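PDB 6IMQ: protein PML from Homo sapiens, which organises PML nuclear bodies, whose biogenesis is regulated by oligomerization of its B1-box, a small zinc-binding domain. Local coordinates for residues B[23-28]-B[42-47]; B[12-17]-B[31-36]. All blocks are in the same frame, centred on the assembly; numbering follows the deposited sequence.

How the interactions relate
Interactions 1 and 2 are the two zinc sites of one B-box, and their segments alternate along the chain, so that the sites are cross-braced: residues 12-17 pair with 31-36 and residues 23-28 with 42-47. The contacts lie on opposite sides of the chain's centre, about 13 Å apart between their centres. The three-stranded sheet and helix 32-41 connect them. The helix begins at the four-cysteine site of interaction 2 and carries His38, the fourth ligand of the zinc in interaction 1. Two direct touches join the contacts: Ala46 CB lies 3.6 Å from Phe35 CE1, and Gln28 OE1 and Thr13 OG1 are joined by a weak hydrogen bond.

Interaction 1. Residues B[23-28]-B[42-47]; sequences CFECEQ and LKHEAR. With ZN (zinc ion), chain I.
The turn after strand 21-23 and the chain leading into strand 46-48 build the Cys2His2 zinc site of the B-box. The zinc is held by Cys23 SG at 2.3 Å, Cys26 SG and, from the other segment, His44 ND1 at 2.1 Å; His38 of helix 32-41 completes the four ligands. The spacing of the two cysteines is that of a zinc knuckle, closed by a G1 beta bulge in which Glu27 and Gln28 both face Cys23. Cys26 N donates to Cys23 SG over 3.3 Å in a nearly straight bond (173°), which probably eases the negative charge of the thiolate. Cys23 SG stands anti to its own backbone N (chi1 180°), which carries it to the metal and alongside His44 CB. The His44 imidazole is sandwiched between aliphatic carbons, Leu42 CB over the centre of one face and Glu25 CB over the opposite face, 3.9 Å from the centroid in a CH-pi contact, while Cys26 SG lies in plane at its edge. Beyond the metal, Cys23 and Ala46 form a non-hydrogen-bonded antiparallel pair, and the small methyl of Ala46, on the same side of the sheet as Cys23 CB, probably helps the strands approach closely. Phe24 N donates to Glu45 O at 2.9 Å, and Glu45 N makes a weak, bent bond to Glu25 OE2. Arg47 NH1 also bonds Gln4 OE1 of the second subunit. Along its aliphatic part, Arg47 CG rests 3.7 Å from Phe24 CZ, with guanidinium and ring planes 40° apart.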
ATOM      1  N   CYS B  23       5.758   0.338   3.422  1.00 23.55           N
ATOM      2  CA  CYS B  23       6.566   1.190   2.569  1.00 24.66           C
ATOM      3  C   CYS B  23       7.391   0.319   1.631  1.00 24.25           C
ATOM      4  O   CYS B  23       8.156  -0.542   2.082  1.00 21.81           O
ATOM      5  CB  CYS B  23       7.480   2.103   3.375  1.00 27.27           C
ATOM      6  SG  CYS B  23       8.435   3.105   2.241  1.00 27.12           S
ATOM      7  N   PHE B  24       7.263   0.569   0.328  1.00 22.90           N
ATOM      8  CA  PHE B  24       7.965  -0.247  -0.652  1.00 27.12           C
ATOM      9  C   PHE B  24       9.461   0.049  -0.695  1.00 32.14           C
ATOM     10  O   PHE B  24      10.248  -0.836  -1.044  1.00 33.65           O
ATOM     11  CB  PHE B  24       7.342  -0.037  -2.034  1.00 24.41           C
ATOM     12  CG  PHE B  24       5.962  -0.593  -2.160  1.00 25.65           C
ATOM     13  CD1 PHE B  24       5.767  -1.958  -2.191  1.00 27.37           C
ATOM     14  CD2 PHE B  24       4.857   0.240  -2.246  1.00 26.35           C
ATOM     15  CE1 PHE B  24       4.507  -2.492  -2.305  1.00 28.55           C
ATOM     16  CE2 PHE B  24       3.588  -0.289  -2.364  1.00 27.18           C
ATOM     17  CZ  PHE B  24       3.414  -1.662  -2.392  1.00 28.74           C
ATOM     18  N   GLU B  25       9.880   1.266  -0.347  1.00 32.24           N
ATOM     19  CA  GLU B  25      11.307   1.563  -0.417  1.00 33.78           C
ATOM     20  C   GLU B  25      12.026   1.329   0.909  1.00 30.90           C
ATOM     21  O   GLU B  25      13.181   0.887   0.910  1.00 28.75           O
ATOM     22  CB  GLU B  25      11.523   3.000  -0.897  1.00 42.02           C
ATOM     23  CG  GLU B  25      11.382   3.151  -2.414  1.00 51.30           C
ATOM     24  CD  GLU B  25      10.247   4.079  -2.814  1.00 58.26           C
ATOM     25  OE1 GLU B  25      10.520   5.100  -3.479  1.00 60.26           O
ATOM     26  OE2 GLU B  25       9.087   3.793  -2.453  1.00 60.61           O
ATOM     27  N   CYS B  26      11.376   1.606   2.043  1.00 31.88           N
ATOM     28  CA  CYS B  26      11.962   1.216   3.320  1.00 32.85           C
ATOM     29  C   CYS B  26      11.844  -0.292   3.555  1.00 32.52           C
ATOM     30  O   CYS B  26      12.665  -0.867   4.274  1.00 45.04           O
ATOM     31  CB  CYS B  26      11.291   1.952   4.486  1.00 31.10           C
ATOM     32  SG  CYS B  26      11.442   3.745   4.573  1.00 36.26           S
ATOM     33  N   GLU B  27      10.811  -0.931   2.986  1.00 35.79           N
ATOM     34  CA  GLU B  27      10.535  -2.364   3.193  1.00 40.66           C
ATOM     35  C   GLU B  27      10.057  -2.628   4.624  1.00 29.66           C
ATOM     36  O   GLU B  27      10.366  -3.659   5.226  1.00 25.16           O
ATOM     37  CB  GLU B  27      11.762  -3.218   2.851  1.00 61.33           C
ATOM     38  CG  GLU B  27      12.646  -3.627   4.044  1.00 78.53           C
ATOM     39  CD  GLU B  27      14.117  -3.815   3.672  1.00 92.40           C
ATOM     40  OE1 GLU B  27      14.729  -2.843   3.182  1.00 97.46           O
ATOM     41  OE2 GLU B  27      14.665  -4.924   3.875  1.00 97.57           O
ATOM     42  N   GLN B  28       9.281  -1.696   5.168  1.00 26.63           N
ATOM     43  CA  GLN B  28       8.922  -1.745   6.574  1.00 29.75           C
ATOM     44  C   GLN B  28       7.435  -1.510   6.786  1.00 25.37           C
ATOM     45  O   GLN B  28       6.759  -0.861   5.983  1.00 24.29           O
ATOM     46  CB  GLN B  28       9.699  -0.706   7.394  1.00 40.69           C
ATOM     47  CG  GLN B  28      11.051  -1.152   7.861  1.00 53.78           C
ATOM     48  CD  GLN B  28      11.833  -0.029   8.510  1.00 62.94           C
ATOM     49  OE1 GLN B  28      11.287   1.030   8.812  1.00 62.52           O
ATOM     50  NE2 GLN B  28      13.122  -0.252   8.716  1.00 69.41           N
ATOM     51  N   LEU B  42       9.952  11.761   4.308  1.00 29.33           N
ATOM     52  CA  LEU B  42      10.428  11.000   3.164  1.00 26.76           C
ATOM     53  C   LEU B  42       9.378  11.056   2.068  1.00 29.32           C
ATOM     54  O   LEU B  42       8.206  11.338   2.319  1.00 29.56           O
ATOM     55  CB  LEU B  42      10.737   9.544   3.554  1.00 26.01           C
ATOM     56  CG  LEU B  42      11.796   9.411   4.649  1.00 28.50           C
ATOM     57  CD1 LEU B  42      11.731   8.072   5.368  1.00 28.72           C
ATOM     58  CD2 LEU B  42      13.203   9.612   4.063  1.00 31.71           C
ATOM     59  N   LYS B  43       9.815  10.809   0.841  1.00 32.98           N
ATOM     60  CA  LYS B  43       8.910  10.678  -0.302  1.00 39.86           C
ATOM     61  C   LYS B  43       9.121   9.271  -0.867  1.00 36.48           C
ATOM     62  O   LYS B  43       9.917   9.067  -1.786  1.00 35.31           O
ATOM     63  CB  LYS B  43       9.134  11.780  -1.357  1.00 49.27           C
ATOM     64  CG  LYS B  43      10.580  12.122  -1.685  1.00 54.89           C
ATOM     65  CD  LYS B  43      10.968  13.517  -1.176  1.00 60.69           C
ATOM     66  CE  LYS B  43      11.222  14.517  -2.310  1.00 65.45           C
ATOM     67  NZ  LYS B  43      12.649  14.590  -2.753  1.00 65.48           N
ATOM     68  N   HIS B  44       8.410   8.300  -0.294  1.00 36.17           N
ATOM     69  CA  HIS B  44       8.520   6.901  -0.676  1.00 33.68           C
ATOM     70  C   HIS B  44       7.174   6.383  -1.167  1.00 36.17           C
ATOM     71  O   HIS B  44       6.121   6.778  -0.652  1.00 36.97           O
ATOM     72  CB  HIS B  44       8.975   6.031   0.505  1.00 30.48           C
ATOM     73  CG  HIS B  44      10.420   6.188   0.869  1.00 32.46           C
ATOM     74  ND1 HIS B  44      10.990   5.514   1.929  1.00 37.86           N
ATOM     75  CD2 HIS B  44      11.413   6.923   0.315  1.00 33.65           C
ATOM     76  CE1 HIS B  44      12.268   5.831   2.015  1.00 32.61           C
ATOM     77  NE2 HIS B  44      12.553   6.685   1.049  1.00 32.71           N
ATOM     78  N   GLU B  45       7.209   5.496  -2.161  1.00 36.37           N
ATOM     79  CA  GLU B  45       6.025   4.720  -2.501  1.00 39.16           C
ATOM     80  C   GLU B  45       5.644   3.835  -1.323  1.00 31.13           C
ATOM     81  O   GLU B  45       6.482   3.109  -0.780  1.00 25.89           O
ATOM     82  CB  GLU B  45       6.284   3.851  -3.727  1.00 51.12           C
ATOM     83  CG  GLU B  45       5.922   4.459  -5.055  1.00 67.48           C
ATOM     84  CD  GLU B  45       5.924   3.417  -6.159  1.00 83.36           C
ATOM     85  OE1 GLU B  45       6.971   2.762  -6.367  1.00 88.56           O
ATOM     86  OE2 GLU B  45       4.871   3.234  -6.803  1.00 90.72           O
ATOM     87  N   ALA B  46       4.374   3.875  -0.943  1.00 29.99           N
ATOM     88  CA  ALA B  46       3.892   3.072   0.172  1.00 28.53           C
ATOM     89  C   ALA B  46       2.413   2.832  -0.042  1.00 32.34           C
ATOM     90  O   ALA B  46       1.761   3.514  -0.843  1.00 37.41           O
ATOM     91  CB  ALA B  46       4.149   3.751   1.520  1.00 23.60           C
ATOM     92  N   ARG B  47       1.877   1.875   0.697  1.00 29.51           N
ATOM     93  CA  ARG B  47       0.478   1.560   0.520  1.00 30.44           C
ATOM     94  C   ARG B  47      -0.193   1.187   1.830  1.00 26.21           C
ATOM     95  O   ARG B  47       0.450   0.645   2.739  1.00 23.75           O
ATOM     96  CB  ARG B  47       0.304   0.404  -0.472  1.00 31.00           C
ATOM     97  CG  ARG B  47       0.690  -0.947   0.081  1.00 28.65           C
ATOM     98  CD  ARG B  47      -0.243  -1.931  -0.569  1.00 28.76           C
ATOM     99  NE  ARG B  47       0.169  -3.318  -0.552  1.00 28.01           N
ATOM    100  CZ  ARG B  47      -0.506  -4.265   0.086  1.00 29.43           C
ATOM    101  NH1 ARG B  47      -1.602  -3.964   0.772  1.00 28.27           N
ATOM    102  NH2 ARG B  47      -0.085  -5.515   0.035  1.00 33.21           N
TER
HETATM  103 ZN    ZN I 203       9.809   4.586   3.394  1.00 34.10          ZN

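Interaction 2. Residues B[12-17]-B[31-36]; sequences CTRCKE and CAKCFE. With ZN (zinc ion), chain H.
A zinc ion with four cysteine ligands joins the loop 12-17 to the start of helix 32-41. Cys12 SG and Cys15 SG come from the loop, Cys31 SG and Cys34 SG from the N-terminal end of the helix, and Cys34 SG binds the metal at 2.3 Å. Cysteine suits all four places because its thiolate is a strong zinc ligand; at Cys12, Cys15 and Cys31 the sulfur also accepts backbone N-H groups. Cys12 SG takes a bond from Cys31 N across the contact (3.3 Å, 166°) and another from Arg14 N within its own loop, with a weak third from Cys15 N. In this four-cysteine half of the cross-braced B-box, Cys31 is also the N-cap of the helix: its SG accepts from Cys34 N at 3.3 Å, so one sulfur serves metal and helix end alike. Cys15 SG is held similarly by Glu17 N. These donors would spread the thiolate charge. On the outer side, the extended chain of Arg14 runs past Cys34 SG, with CD at 3.7 Å and NH1 at 3.3 Å. Lys33 bends across Arg14 at about a right angle, its NZ 3.9 Å from Arg14 NH1, two like charges whose closeness the nearby Cys34 thiolate probably eases.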
ATOM      1  N   CYS B  12       3.866  -2.126  13.854  1.00 24.22           N
ATOM      2  CA  CYS B  12       4.744  -1.068  13.382  1.00 25.43           C
ATOM      3  C   CYS B  12       6.196  -1.374  13.722  1.00 30.22           C
ATOM      4  O   CYS B  12       6.506  -1.870  14.807  1.00 34.17           O
ATOM      5  CB  CYS B  12       4.298   0.247  14.026  1.00 25.75           C
ATOM      6  SG  CYS B  12       5.261   1.667  13.584  1.00 21.73           S
ATOM      7  N   THR B  13       7.091  -1.082  12.775  1.00 29.72           N
ATOM      8  CA  THR B  13       8.501  -1.363  13.009  1.00 31.17           C
ATOM      9  C   THR B  13       9.105  -0.429  14.047  1.00 29.19           C
ATOM     10  O   THR B  13      10.144  -0.758  14.632  1.00 27.06           O
ATOM     11  CB  THR B  13       9.296  -1.262  11.706  1.00 38.30           C
ATOM     12  OG1 THR B  13       9.183   0.059  11.164  1.00 44.05           O
ATOM     13  CG2 THR B  13       8.781  -2.280  10.690  1.00 38.38           C
ATOM     14  N   ARG B  14       8.467   0.715  14.293  1.00 27.76           N
ATOM     15  CA  ARG B  14       8.974   1.748  15.183  1.00 29.61           C
ATOM     16  C   ARG B  14       8.420   1.618  16.595  1.00 38.36           C
ATOM     17  O   ARG B  14       9.185   1.605  17.564  1.00 43.66           O
ATOM     18  CB  ARG B  14       8.621   3.119  14.602  1.00 28.64           C
ATOM     19  CG  ARG B  14       9.019   4.297  15.459  1.00 32.65           C
ATOM     20  CD  ARG B  14       9.124   5.579  14.618  1.00 36.83           C
ATOM     21  NE  ARG B  14       9.443   6.725  15.462  1.00 38.90           N
ATOM     22  CZ  ARG B  14       8.617   7.732  15.721  1.00 37.54           C
ATOM     23  NH1 ARG B  14       7.411   7.771  15.175  1.00 40.07           N
ATOM     24  NH2 ARG B  14       9.008   8.711  16.520  1.00 32.36           N
ATOM     25  N   CYS B  15       7.096   1.529  16.728  1.00 39.25           N
ATOM     26  CA  CYS B  15       6.438   1.439  18.022  1.00 40.95           C
ATOM     27  C   CYS B  15       5.817   0.047  18.173  1.00 43.13           C
ATOM     28  O   CYS B  15       6.227  -0.902  17.494  1.00 45.20           O
ATOM     29  CB  CYS B  15       5.415   2.571  18.145  1.00 37.75           C
ATOM     30  SG  CYS B  15       3.931   2.380  17.122  1.00 36.59           S
ATOM     31  N   LYS B  16       4.826  -0.074  19.054  1.00 42.56           N
ATOM     32  CA  LYS B  16       4.185  -1.354  19.314  1.00 43.25           C
ATOM     33  C   LYS B  16       2.779  -1.453  18.739  1.00 37.36           C
ATOM     34  O   LYS B  16       2.129  -2.492  18.898  1.00 38.64           O
ATOM     35  CB  LYS B  16       4.135  -1.625  20.823  1.00 51.48           C
ATOM     36  CG  LYS B  16       5.399  -2.252  21.412  1.00 57.89           C
ATOM     37  CD  LYS B  16       6.418  -1.202  21.827  1.00 62.33           C
ATOM     38  CE  LYS B  16       7.423  -1.766  22.828  1.00 65.85           C
ATOM     39  NZ  LYS B  16       8.288  -0.699  23.410  1.00 65.55           N
ATOM     40  N   GLU B  17       2.298  -0.415  18.069  1.00 33.14           N
ATOM     41  CA  GLU B  17       0.933  -0.382  17.570  1.00 37.28           C
ATOM     42  C   GLU B  17       0.783  -1.251  16.329  1.00 34.14           C
ATOM     43  O   GLU B  17       1.759  -1.618  15.671  1.00 28.97           O
ATOM     44  CB  GLU B  17       0.520   1.058  17.265  1.00 50.28           C
ATOM     45  CG  GLU B  17       0.290   1.913  18.518  1.00 66.83           C
ATOM     46  CD  GLU B  17      -1.126   1.786  19.056  1.00 82.25           C
ATOM     47  OE1 GLU B  17      -2.060   1.629  18.241  1.00 86.66           O
ATOM     48  OE2 GLU B  17      -1.308   1.841  20.290  1.00 88.15           O
ATOM     49  N   CYS B  31       2.578   1.919  11.656  1.00 23.29           N
ATOM     50  CA  CYS B  31       1.254   2.326  12.096  1.00 23.90           C
ATOM     51  C   CYS B  31       0.894   3.661  11.441  1.00 24.07           C
ATOM     52  O   CYS B  31       1.739   4.338  10.847  1.00 19.02           O
ATOM     53  CB  CYS B  31       1.188   2.434  13.617  1.00 27.40           C
ATOM     54  SG  CYS B  31       2.038   3.844  14.355  1.00 27.18           S
ATOM     55  N   ALA B  32      -0.377   4.048  11.560  1.00 27.03           N
ATOM     56  CA  ALA B  32      -0.837   5.282  10.933  1.00 31.55           C
ATOM     57  C   ALA B  32      -0.026   6.479  11.424  1.00 28.91           C
ATOM     58  O   ALA B  32       0.437   7.301  10.625  1.00 25.73           O
ATOM     59  CB  ALA B  32      -2.327   5.483  11.213  1.00 38.22           C
ATOM     60  N   LYS B  33       0.166   6.592  12.741  1.00 29.53           N
ATOM     61  CA  LYS B  33       0.868   7.744  13.307  1.00 33.12           C
ATOM     62  C   LYS B  33       2.340   7.762  12.899  1.00 24.23           C
ATOM     63  O   LYS B  33       2.866   8.817  12.523  1.00 21.31           O
ATOM     64  CB  LYS B  33       0.654   7.743  14.828  1.00 43.59           C
ATOM     65  CG  LYS B  33       1.854   7.508  15.702  1.00 52.45           C
ATOM     66  CD  LYS B  33       2.392   8.832  16.189  1.00 60.84           C
ATOM     67  CE  LYS B  33       3.863   8.727  16.349  1.00 66.38           C
ATOM     68  NZ  LYS B  33       4.363   8.078  17.568  1.00 70.91           N
ATOM     69  N   CYS B  34       3.018   6.612  12.926  1.00 23.84           N
ATOM     70  CA  CYS B  34       4.380   6.593  12.401  1.00 23.14           C
ATOM     71  C   CYS B  34       4.386   6.799  10.894  1.00 20.33           C
ATOM     72  O   CYS B  34       5.326   7.393  10.355  1.00 19.93           O
ATOM     73  CB  CYS B  34       5.074   5.290  12.783  1.00 26.86           C
ATOM     74  SG  CYS B  34       5.420   5.179  14.571  1.00 30.28           S
ATOM     75  N   PHE B  35       3.339   6.351  10.201  1.00 21.33           N
ATOM     76  CA  PHE B  35       3.309   6.543   8.761  1.00 20.89           C
ATOM     77  C   PHE B  35       3.174   8.019   8.394  1.00 22.90           C
ATOM     78  O   PHE B  35       3.832   8.477   7.457  1.00 23.08           O
ATOM     79  CB  PHE B  35       2.181   5.747   8.137  1.00 19.62           C
ATOM     80  CG  PHE B  35       2.135   5.867   6.660  1.00 21.90           C
ATOM     81  CD1 PHE B  35       3.172   5.385   5.889  1.00 25.38           C
ATOM     82  CD2 PHE B  35       1.073   6.486   6.044  1.00 26.03           C
ATOM     83  CE1 PHE B  35       3.141   5.499   4.523  1.00 31.64           C
ATOM     84  CE2 PHE B  35       1.030   6.608   4.681  1.00 32.97           C
ATOM     85  CZ  PHE B  35       2.066   6.104   3.911  1.00 34.74           C
ATOM     86  N   GLU B  36       2.339   8.781   9.109  1.00 23.62           N
ATOM     87  CA  GLU B  36       2.224  10.209   8.803  1.00 25.90           C
ATOM     88  C   GLU B  36       3.573  10.913   8.960  1.00 23.22           C
ATOM     89  O   GLU B  36       3.903  11.813   8.179  1.00 22.59           O
ATOM     90  CB  GLU B  36       1.146  10.858   9.678  1.00 36.54           C
ATOM     91  CG  GLU B  36      -0.192  10.130   9.614  1.00 51.19           C
ATOM     92  CD  GLU B  36      -1.380  11.048   9.342  1.00 66.01           C
ATOM     93  OE1 GLU B  36      -1.225  12.289   9.386  1.00 71.54           O
ATOM     94  OE2 GLU B  36      -2.481  10.513   9.087  1.00 71.45           O
TER
HETATM   95 ZN    ZN H 202       4.154   3.271  14.934  1.00 37.74          ZN